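Local coordinates for protein phosphopantothenoylcysteine decarboxylase (PDB 6EOA) that binds flavin mononucleotide and probably decarboxylates phosphopantothenoylcysteine in coenzyme A biosynthesis, at residues V67-A72 and V103-D108; V37-S42 and L133-P138. All coordinates share one frame; numbering follows the deposited sequence.

Contact 1. Residues V67-A72 and V103-D108. With FMN (flavin mononucleotide), chain B.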
ATOM      1  N   VAL A  67      14.505   2.118 -17.843  1.00 55.04           N
ATOM      2  CA  VAL A  67      13.730   2.969 -16.951  1.00 53.91           C
ATOM      3  C   VAL A  67      12.542   2.234 -16.342  1.00 54.84           C
ATOM      4  O   VAL A  67      11.777   1.580 -17.049  1.00 55.45           O
ATOM      5  CB  VAL A  67      13.216   4.215 -17.692  1.00 51.01           C
ATOM      6  CG1 VAL A  67      12.370   5.087 -16.767  1.00 50.06           C
ATOM      7  CG2 VAL A  67      14.383   5.001 -18.268  1.00 51.11           C
ATOM      8  N   VAL A  68      12.398   2.349 -15.025  1.00 54.25           N
ATOM      9  CA  VAL A  68      11.220   1.845 -14.329  1.00 51.94           C
ATOM     10  C   VAL A  68      10.438   3.004 -13.733  1.00 51.60           C
ATOM     11  O   VAL A  68      10.966   3.771 -12.928  1.00 55.83           O
ATOM     12  CB  VAL A  68      11.596   0.861 -13.212  1.00 51.23           C
ATOM     13  CG1 VAL A  68      10.356   0.481 -12.397  1.00 48.13           C
ATOM     14  CG2 VAL A  68      12.266  -0.370 -13.803  1.00 50.04           C
ATOM     15  N   ALA A  69       9.181   3.138 -14.136  1.00 52.42           N
ATOM     16  CA  ALA A  69       8.353   4.241 -13.672  1.00 51.12           C
ATOM     17  C   ALA A  69       7.224   3.741 -12.786  1.00 52.19           C
ATOM     18  O   ALA A  69       6.477   2.846 -13.167  1.00 53.60           O
ATOM     19  CB  ALA A  69       7.790   5.015 -14.855  1.00 49.41           C
ATOM     20  N   THR A  70       7.109   4.314 -11.595  1.00 51.85           N
ATOM     21  CA  THR A  70       5.943   4.069 -10.766  1.00 52.94           C
ATOM     22  C   THR A  70       4.761   4.748 -11.442  1.00 56.68           C
ATOM     23  O   THR A  70       4.955   5.610 -12.306  1.00 58.19           O
ATOM     24  CB  THR A  70       6.124   4.602  -9.350  1.00 49.93           C
ATOM     25  OG1 THR A  70       6.129   6.036  -9.369  1.00 50.72           O
ATOM     26  CG2 THR A  70       7.430   4.102  -8.753  1.00 46.42           C
ATOM     27  N   LYS A  71       3.542   4.367 -11.074  1.00 54.71           N
ATOM     28  CA  LYS A  71       2.373   4.927 -11.745  1.00 55.31           C
ATOM     29  C   LYS A  71       2.323   6.444 -11.586  1.00 52.74           C
ATOM     30  O   LYS A  71       2.014   7.163 -12.531  1.00 54.10           O
ATOM     31  CB  LYS A  71       1.073   4.310 -11.222  1.00 53.66           C
ATOM     32  CG  LYS A  71      -0.152   4.924 -11.882  1.00 60.56           C
ATOM     33  CD  LYS A  71      -1.460   4.526 -11.218  1.00 70.11           C
ATOM     34  CE  LYS A  71      -2.634   4.774 -12.165  1.00 78.49           C
ATOM     35  NZ  LYS A  71      -3.941   4.856 -11.447  1.00 84.75           N
ATOM     36  N   ALA A  72       2.637   6.922 -10.389  1.00 50.03           N
ATOM     37  CA  ALA A  72       2.621   8.353 -10.114  1.00 54.45           C
ATOM     38  C   ALA A  72       3.633   9.126 -10.971  1.00 52.16           C
ATOM     39  O   ALA A  72       3.361  10.246 -11.391  1.00 52.03           O
ATOM     40  CB  ALA A  72       2.886   8.603  -8.636  1.00 54.47           C
ATOM     41  N   VAL A 103      15.166   2.593 -25.473  1.00 75.73           N
ATOM     42  CA  VAL A 103      15.045   2.807 -24.038  1.00 74.89           C
ATOM     43  C   VAL A 103      13.555   2.822 -23.712  1.00 78.33           C
ATOM     44  O   VAL A 103      12.897   3.858 -23.807  1.00 79.34           O
ATOM     45  CB  VAL A 103      15.688   4.104 -23.517  1.00 72.01           C
ATOM     46  CG1 VAL A 103      15.535   4.198 -22.005  1.00 67.88           C
ATOM     47  CG2 VAL A 103      17.155   4.171 -23.916  1.00 72.51           C
ATOM     48  N   ARG A 104      13.021   1.669 -23.334  1.00 80.35           N
ATOM     49  CA  ARG A 104      11.612   1.590 -22.990  1.00 80.59           C
ATOM     50  C   ARG A 104      11.395   1.979 -21.533  1.00 76.61           C
ATOM     51  O   ARG A 104      12.162   1.596 -20.649  1.00 78.93           O
ATOM     52  CB  ARG A 104      11.057   0.187 -23.268  1.00 85.14           C
ATOM     53  CG  ARG A 104      10.150  -0.346 -22.170  1.00 89.22           C
ATOM     54  CD  ARG A 104       9.257  -1.469 -22.673  1.00 94.48           C
ATOM     55  NE  ARG A 104       8.132  -0.965 -23.459  1.00100.27           N
ATOM     56  CZ  ARG A 104       7.006  -1.639 -23.678  1.00104.81           C
ATOM     57  NH1 ARG A 104       6.844  -2.856 -23.169  1.00104.34           N
ATOM     58  NH2 ARG A 104       6.038  -1.096 -24.405  1.00108.70           N
ATOM     59  N   VAL A 105      10.352   2.765 -21.303  1.00 69.81           N
ATOM     60  CA  VAL A 105       9.920   3.086 -19.956  1.00 63.69           C
ATOM     61  C   VAL A 105       8.993   1.980 -19.465  1.00 60.83           C
ATOM     62  O   VAL A 105       7.846   1.895 -19.897  1.00 58.92           O
ATOM     63  CB  VAL A 105       9.193   4.447 -19.899  1.00 63.81           C
ATOM     64  CG1 VAL A 105       8.597   4.679 -18.523  1.00 62.53           C
ATOM     65  CG2 VAL A 105      10.143   5.581 -20.285  1.00 64.92           C
ATOM     66  N   TRP A 106       9.502   1.120 -18.584  1.00 60.21           N
ATOM     67  CA  TRP A 106       8.717   0.006 -18.055  1.00 57.33           C
ATOM     68  C   TRP A 106       7.755   0.467 -16.961  1.00 53.46           C
ATOM     69  O   TRP A 106       8.121   1.274 -16.101  1.00 49.88           O
ATOM     70  CB  TRP A 106       9.632  -1.091 -17.495  1.00 58.74           C
ATOM     71  CG  TRP A 106      10.606  -1.684 -18.481  1.00 64.35           C
ATOM     72  CD1 TRP A 106      11.928  -1.361 -18.623  1.00 64.98           C
ATOM     73  CD2 TRP A 106      10.341  -2.714 -19.443  1.00 63.81           C
ATOM     74  NE1 TRP A 106      12.498  -2.120 -19.616  1.00 66.55           N
ATOM     75  CE2 TRP A 106      11.547  -2.957 -20.135  1.00 65.89           C
ATOM     76  CE3 TRP A 106       9.203  -3.452 -19.787  1.00 61.45           C
ATOM     77  CZ2 TRP A 106      11.645  -3.907 -21.152  1.00 65.49           C
ATOM     78  CZ3 TRP A 106       9.301  -4.394 -20.796  1.00 63.91           C
ATOM     79  CH2 TRP A 106      10.513  -4.612 -21.469  1.00 65.43           C
ATOM     80  N   THR A 107       6.533  -0.060 -16.993  1.00 51.24           N
ATOM     81  CA  THR A 107       5.531   0.216 -15.966  1.00 51.94           C
ATOM     82  C   THR A 107       5.020  -1.088 -15.341  1.00 55.30           C
ATOM     83  O   THR A 107       5.364  -2.178 -15.807  1.00 54.20           O
ATOM     84  CB  THR A 107       4.337   1.005 -16.540  1.00 55.58           C
ATOM     85  OG1 THR A 107       3.671   0.211 -17.531  1.00 56.91           O
ATOM     86  CG2 THR A 107       4.811   2.311 -17.182  1.00 59.30           C
ATOM     87  N   ASP A 108       4.207  -0.972 -14.289  1.00 55.39           N
ATOM     88  CA  ASP A 108       3.638  -2.140 -13.611  1.00 56.85           C
ATOM     89  C   ASP A 108       2.858  -3.030 -14.578  1.00 57.98           C
ATOM     90  O   ASP A 108       2.910  -4.255 -14.484  1.00 58.92           O
ATOM     91  CB  ASP A 108       2.716  -1.712 -12.459  1.00 55.99           C
ATOM     92  CG  ASP A 108       3.462  -1.025 -11.336  1.00 56.30           C
ATOM     93  OD1 ASP A 108       4.660  -1.313 -11.144  1.00 56.72           O
ATOM     94  OD2 ASP A 108       2.848  -0.193 -10.636  1.00 58.94           O
TER
HETATM   95  N1  FMN B 801       5.677  13.372  -3.263  1.00 68.11           N
HETATM   96  C2  FMN B 801       7.020  13.531  -2.980  1.00 67.99           C
HETATM   97  O2  FMN B 801       7.557  12.800  -2.145  1.00 64.63           O
HETATM   98  N3  FMN B 801       7.751  14.511  -3.628  1.00 69.20           N
HETATM   99  C4  FMN B 801       7.147  15.334  -4.560  1.00 73.02           C
HETATM  100  O4  FMN B 801       7.808  16.201  -5.133  1.00 74.67           O
HETATM  101  C4A FMN B 801       5.793  15.174  -4.850  1.00 71.19           C
HETATM  102  N5  FMN B 801       5.173  15.988  -5.780  1.00 68.94           N
HETATM  103  C5A FMN B 801       3.829  15.818  -6.064  1.00 68.34           C
HETATM  104  C6  FMN B 801       3.203  16.633  -7.004  1.00 65.10           C
HETATM  105  C7  FMN B 801       1.852  16.463  -7.291  1.00 64.71           C
HETATM  106  C7M FMN B 801       1.179  17.346  -8.302  1.00 62.85           C
HETATM  107  C8  FMN B 801       1.127  15.473  -6.633  1.00 68.13           C
HETATM  108  C8M FMN B 801      -0.332  15.272  -6.922  1.00 70.53           C
HETATM  109  C9  FMN B 801       1.752  14.660  -5.696  1.00 67.45           C
HETATM  110  C9A FMN B 801       3.101  14.830  -5.408  1.00 68.37           C
HETATM  111  N10 FMN B 801       3.722  14.016  -4.477  1.00 68.15           N
HETATM  112  C10 FMN B 801       5.062  14.186  -4.194  1.00 68.69           C
HETATM  113  C1' FMN B 801       2.940  12.951  -3.766  1.00 62.60           C
HETATM  114  C2' FMN B 801       3.129  11.610  -4.469  1.00 60.70           C
HETATM  115  O2' FMN B 801       3.010  11.754  -5.872  1.00 60.87           O
HETATM  116  C3' FMN B 801       2.105  10.603  -3.966  1.00 60.81           C
HETATM  117  O3' FMN B 801       2.411  10.308  -2.623  1.00 59.81           O
HETATM  118  C4' FMN B 801       2.143   9.333  -4.808  1.00 64.10           C
HETATM  119  O4' FMN B 801       1.009   8.536  -4.544  1.00 67.66           O
HETATM  120  C5' FMN B 801       3.410   8.545  -4.507  1.00 62.75           C
HETATM  121  O5' FMN B 801       3.556   7.509  -5.451  1.00 63.46           O
HETATM  122  P   FMN B 801       5.003   6.837  -5.696  1.00 56.32           P
HETATM  123  O1P FMN B 801       5.318   5.928  -4.530  1.00 53.37           O
HETATM  124  O2P FMN B 801       6.092   7.880  -5.818  1.00 56.82           O
HETATM  125  O3P FMN B 801       4.936   6.041  -6.972  1.00 57.17           O
HETATM  126  O   HOH W   1       4.199   1.668 -13.093  1.00 48.94           O
HETATM  127  O   HOH W   2       3.411   1.918  -9.374  1.00 57.19           O

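Contact 2. Residues V37-S42 and L133-P138. With FMN (flavin mononucleotide), chain B.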
ATOM      1  N   VAL A  37      22.563   0.678 -16.276  1.00 66.41           N
ATOM      2  CA  VAL A  37      21.883   1.405 -15.215  1.00 65.16           C
ATOM      3  C   VAL A  37      20.379   1.275 -15.353  1.00 61.89           C
ATOM      4  O   VAL A  37      19.826   1.510 -16.426  1.00 59.02           O
ATOM      5  CB  VAL A  37      22.252   2.908 -15.223  1.00 66.22           C
ATOM      6  CG1 VAL A  37      21.645   3.608 -14.024  1.00 67.44           C
ATOM      7  CG2 VAL A  37      23.753   3.093 -15.229  1.00 71.14           C
ATOM      8  N   VAL A  38      19.720   0.889 -14.267  1.00 61.41           N
ATOM      9  CA  VAL A  38      18.272   0.966 -14.201  1.00 58.45           C
ATOM     10  C   VAL A  38      17.877   2.232 -13.453  1.00 60.03           C
ATOM     11  O   VAL A  38      18.252   2.425 -12.295  1.00 63.26           O
ATOM     12  CB  VAL A  38      17.653  -0.265 -13.511  1.00 58.70           C
ATOM     13  CG1 VAL A  38      16.197   0.001 -13.154  1.00 57.74           C
ATOM     14  CG2 VAL A  38      17.771  -1.486 -14.403  1.00 58.98           C
ATOM     15  N   LEU A  39      17.137   3.105 -14.123  1.00 58.93           N
ATOM     16  CA  LEU A  39      16.635   4.313 -13.481  1.00 57.37           C
ATOM     17  C   LEU A  39      15.207   4.100 -12.986  1.00 57.86           C
ATOM     18  O   LEU A  39      14.310   3.798 -13.771  1.00 56.28           O
ATOM     19  CB  LEU A  39      16.687   5.497 -14.444  1.00 54.27           C
ATOM     20  CG  LEU A  39      16.050   6.796 -13.938  1.00 55.97           C
ATOM     21  CD1 LEU A  39      16.885   7.434 -12.822  1.00 59.19           C
ATOM     22  CD2 LEU A  39      15.831   7.774 -15.085  1.00 54.67           C
ATOM     23  N   ILE A  40      15.002   4.234 -11.679  1.00 57.12           N
ATOM     24  CA  ILE A  40      13.657   4.178 -11.124  1.00 54.28           C
ATOM     25  C   ILE A  40      13.168   5.591 -10.857  1.00 56.03           C
ATOM     26  O   ILE A  40      13.805   6.348 -10.121  1.00 58.08           O
ATOM     27  CB  ILE A  40      13.586   3.355  -9.823  1.00 50.68           C
ATOM     28  CG1 ILE A  40      14.037   1.916 -10.068  1.00 51.72           C
ATOM     29  CG2 ILE A  40      12.163   3.346  -9.281  1.00 46.70           C
ATOM     30  CD1 ILE A  40      13.992   1.049  -8.818  1.00 50.87           C
ATOM     31  N   THR A  41      12.049   5.952 -11.477  1.00 57.28           N
ATOM     32  CA  THR A  41      11.451   7.269 -11.285  1.00 57.84           C
ATOM     33  C   THR A  41      10.146   7.117 -10.519  1.00 57.37           C
ATOM     34  O   THR A  41       9.342   6.237 -10.823  1.00 57.12           O
ATOM     35  CB  THR A  41      11.187   7.986 -12.625  1.00 56.74           C
ATOM     36  OG1 THR A  41      10.105   7.349 -13.316  1.00 54.90           O
ATOM     37  CG2 THR A  41      12.434   7.952 -13.504  1.00 51.01           C
ATOM     38  N   SER A  42       9.945   7.963  -9.512  1.00 55.41           N
ATOM     39  CA  SER A  42       8.746   7.882  -8.687  1.00 55.70           C
ATOM     40  C   SER A  42       7.950   9.184  -8.742  1.00 55.11           C
ATOM     41  O   SER A  42       8.319  10.117  -9.456  1.00 55.88           O
ATOM     42  CB  SER A  42       9.108   7.536  -7.242  1.00 55.24           C
ATOM     43  OG  SER A  42       9.908   8.547  -6.655  1.00 58.80           O
ATOM     44  N   LEU A 133      23.718  -1.162 -11.777  1.00 65.91           N
ATOM     45  CA  LEU A 133      23.440  -0.101 -10.823  1.00 66.41           C
ATOM     46  C   LEU A 133      21.959   0.250 -10.871  1.00 63.89           C
ATOM     47  O   LEU A 133      21.351   0.262 -11.941  1.00 62.72           O
ATOM     48  CB  LEU A 133      24.297   1.134 -11.121  1.00 69.21           C
ATOM     49  CG  LEU A 133      24.030   2.409 -10.313  1.00 72.10           C
ATOM     50  CD1 LEU A 133      24.332   2.201  -8.834  1.00 72.88           C
ATOM     51  CD2 LEU A 133      24.834   3.583 -10.868  1.00 74.68           C
ATOM     52  N   VAL A 134      21.375   0.511  -9.709  1.00 63.87           N
ATOM     53  CA  VAL A 134      19.998   0.982  -9.642  1.00 64.44           C
ATOM     54  C   VAL A 134      19.969   2.382  -9.047  1.00 64.91           C
ATOM     55  O   VAL A 134      20.477   2.607  -7.948  1.00 63.30           O
ATOM     56  CB  VAL A 134      19.106   0.042  -8.811  1.00 64.68           C
ATOM     57  CG1 VAL A 134      17.703   0.617  -8.686  1.00 62.62           C
ATOM     58  CG2 VAL A 134      19.059  -1.340  -9.443  1.00 66.10           C
ATOM     59  N   VAL A 135      19.386   3.322  -9.782  1.00 66.47           N
ATOM     60  CA  VAL A 135      19.289   4.703  -9.320  1.00 64.08           C
ATOM     61  C   VAL A 135      17.829   5.125  -9.174  1.00 62.97           C
ATOM     62  O   VAL A 135      17.064   5.102 -10.137  1.00 60.13           O
ATOM     63  CB  VAL A 135      20.012   5.672 -10.279  1.00 65.41           C
ATOM     64  CG1 VAL A 135      20.042   7.078  -9.698  1.00 62.69           C
ATOM     65  CG2 VAL A 135      21.433   5.184 -10.558  1.00 66.17           C
ATOM     66  N   ILE A 136      17.447   5.504  -7.961  1.00 63.08           N
ATOM     67  CA  ILE A 136      16.097   5.980  -7.708  1.00 60.16           C
ATOM     68  C   ILE A 136      16.079   7.503  -7.715  1.00 61.92           C
ATOM     69  O   ILE A 136      16.425   8.143  -6.724  1.00 65.14           O
ATOM     70  CB  ILE A 136      15.559   5.463  -6.370  1.00 59.64           C
ATOM     71  CG1 ILE A 136      15.841   3.967  -6.226  1.00 58.49           C
ATOM     72  CG2 ILE A 136      14.074   5.737  -6.269  1.00 60.69           C
ATOM     73  CD1 ILE A 136      15.437   3.406  -4.882  1.00 58.36           C
ATOM     74  N   ALA A 137      15.681   8.076  -8.845  1.00 62.33           N
ATOM     75  CA  ALA A 137      15.720   9.521  -9.028  1.00 58.50           C
ATOM     76  C   ALA A 137      14.558   9.988  -9.899  1.00 57.97           C
ATOM     77  O   ALA A 137      14.558   9.770 -11.110  1.00 60.62           O
ATOM     78  CB  ALA A 137      17.048   9.943  -9.642  1.00 54.76           C
ATOM     79  N   PRO A 138      13.567  10.646  -9.287  1.00 56.12           N
ATOM     80  CA  PRO A 138      13.530  10.980  -7.862  1.00 54.72           C
ATOM     81  C   PRO A 138      12.948   9.858  -7.006  1.00 57.32           C
ATOM     82  O   PRO A 138      12.242   8.990  -7.518  1.00 53.40           O
ATOM     83  CB  PRO A 138      12.619  12.200  -7.829  1.00 54.91           C
ATOM     84  CG  PRO A 138      11.644  11.934  -8.932  1.00 59.03           C
ATOM     85  CD  PRO A 138      12.404  11.198 -10.007  1.00 56.72           C
TER
HETATM   86  N1  FMN B 801       5.677  13.372  -3.263  1.00 68.11           N
HETATM   87  C2  FMN B 801       7.020  13.531  -2.980  1.00 67.99           C
HETATM   88  O2  FMN B 801       7.557  12.800  -2.145  1.00 64.63           O
HETATM   89  N3  FMN B 801       7.751  14.511  -3.628  1.00 69.20           N
HETATM   90  C4  FMN B 801       7.147  15.334  -4.560  1.00 73.02           C
HETATM   91  O4  FMN B 801       7.808  16.201  -5.133  1.00 74.67           O
HETATM   92  C4A FMN B 801       5.793  15.174  -4.850  1.00 71.19           C
HETATM   93  N5  FMN B 801       5.173  15.988  -5.780  1.00 68.94           N
HETATM   94  C5A FMN B 801       3.829  15.818  -6.064  1.00 68.34           C
HETATM   95  C6  FMN B 801       3.203  16.633  -7.004  1.00 65.10           C
HETATM   96  C7  FMN B 801       1.852  16.463  -7.291  1.00 64.71           C
HETATM   97  C7M FMN B 801       1.179  17.346  -8.302  1.00 62.85           C
HETATM   98  C8  FMN B 801       1.127  15.473  -6.633  1.00 68.13           C
HETATM   99  C8M FMN B 801      -0.332  15.272  -6.922  1.00 70.53           C
HETATM  100  C9  FMN B 801       1.752  14.660  -5.696  1.00 67.45           C
HETATM  101  C9A FMN B 801       3.101  14.830  -5.408  1.00 68.37           C
HETATM  102  N10 FMN B 801       3.722  14.016  -4.477  1.00 68.15           N
HETATM  103  C10 FMN B 801       5.062  14.186  -4.194  1.00 68.69           C
HETATM  104  C1' FMN B 801       2.940  12.951  -3.766  1.00 62.60           C
HETATM  105  C2' FMN B 801       3.129  11.610  -4.469  1.00 60.70           C
HETATM  106  O2' FMN B 801       3.010  11.754  -5.872  1.00 60.87           O
HETATM  107  C3' FMN B 801       2.105  10.603  -3.966  1.00 60.81           C
HETATM  108  O3' FMN B 801       2.411  10.308  -2.623  1.00 59.81           O
HETATM  109  C4' FMN B 801       2.143   9.333  -4.808  1.00 64.10           C
HETATM  110  O4' FMN B 801       1.009   8.536  -4.544  1.00 67.66           O
HETATM  111  C5' FMN B 801       3.410   8.545  -4.507  1.00 62.75           C
HETATM  112  O5' FMN B 801       3.556   7.509  -5.451  1.00 63.46           O
HETATM  113  P   FMN B 801       5.003   6.837  -5.696  1.00 56.32           P
HETATM  114  O1P FMN B 801       5.318   5.928  -4.530  1.00 53.37           O
HETATM  115  O2P FMN B 801       6.092   7.880  -5.818  1.00 56.82           O
HETATM  116  O3P FMN B 801       4.936   6.041  -6.972  1.00 57.17           O

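Contact 1. Residues V67-A72 and V103-D108
Val67 and Trp106 are joined through their backbones, Trp106 N donating to Val67 O at 2.8 Å, and Ala69 N donates in turn to Trp106 O (2.9 Å). These two bonds register the short strand 105-106 parallel to the end of strand 63-69. The side chain of Trp106 leaves on the face that also carries Val68. Its CB lies 3.5 Å from Val67 O; with CG anti to the carbonyl carbon (chi1 -59°), CD1 swings to 3.3 Å from the same oxygen, which sits at the ring edge near its plane. Farther out, NE1 is hydrogen-bonded to Gln66 OE1; one face of the indole receives Arg104 CD, offset toward the rim, and on the six-membered ring CZ3 lies at the edge of the Arg104 guanidinium, in its plane. On the other face of the sheet, Val105 CG1 fits between Ala69 CB (3.8 Å) and Val67 CG1, while Val67 CG2 reaches Val103 CG1.

Beyond these bonds water links the two segments: one molecule donates to Ala69 O and accepts from Asp108 N, another links Lys71 N to Asp108 OD2. Thr70 OG1 donates to FMN O3P (2.7 Å). The pairing closes a beta-alpha-beta unit with helix 79-89; helix 155-162 covers Val68 and Trp106, helix 50-59 packs on Val67 and Val103, and strand 35-41 flanks strand 63-69.

Contact 2. Residues V37-S42 and L133-P138
Ile40 turns CG1 anti to its carbonyl carbon (chi1 -60°) and extends it (chi2 180°), which lays CD1 against Val134 CG1 at 3.7 Å; Leu39, with CG anti to the backbone N and chi2 71°, sets CD1 beside Val135 O and Ala137 O, with Ala137 CB a little farther. The two residues serve opposite faces of the central strand pair in the parallel, Rossmann-like alpha/beta sheet of this flavoprotein. Val38 and Val134 share the face of Ile40 and Ile136, where helix 155-162 packs on Val38, Ile40 and Ile136. Val37, Leu133 and Val135 lie on the face of Leu39, where Val37 CG1 meets Val135 CG2 at 3.8 Å.

Four backbone bonds hold the strands in parallel register: Val38 N to Leu133 O, Val135 N to Val38 O, Ile40 N to Val135 O and Ala137 N to Ile40 O. CA-H...O contacts, such as Val134 CA to Val38 O, accompany them. Past Ala137 comes the cis peptide before Pro138, and segment 37-42 ends at the FMN site, with Ser42 CB 3.4 Å from FMN O2P. Ser42 N makes a weak bond to Pro138 O; Ser42 OG, also hydrogen-bonded to Ser140 N, donates to the same oxygen at a short 2.5 Å, from above the carbonyl plane, 45° out of it.

Overall arrangement
Both contacts belong to one parallel sheet, whose order includes 105-106, 63-69, 35-41 and 133-139, with 63-69 and 35-41 linking the two pairs. Contact 2 lies close to the chain's centre in space, entirely buried and mostly aliphatic; contact 1, at the sheet's outermost strand in this chain, is only partly buried and mixes valines with an indole, an arginine and bridging waters. Their centres are 10 Å apart, and Val68 joins them directly, its N probably bonded to Leu39 O and its O to Thr41 N. Helix 155-162 packs on one face of both. The C-terminal ends of 67-72 and 37-42, from the neighbouring strands of the two pairs, both meet the FMN phosphate.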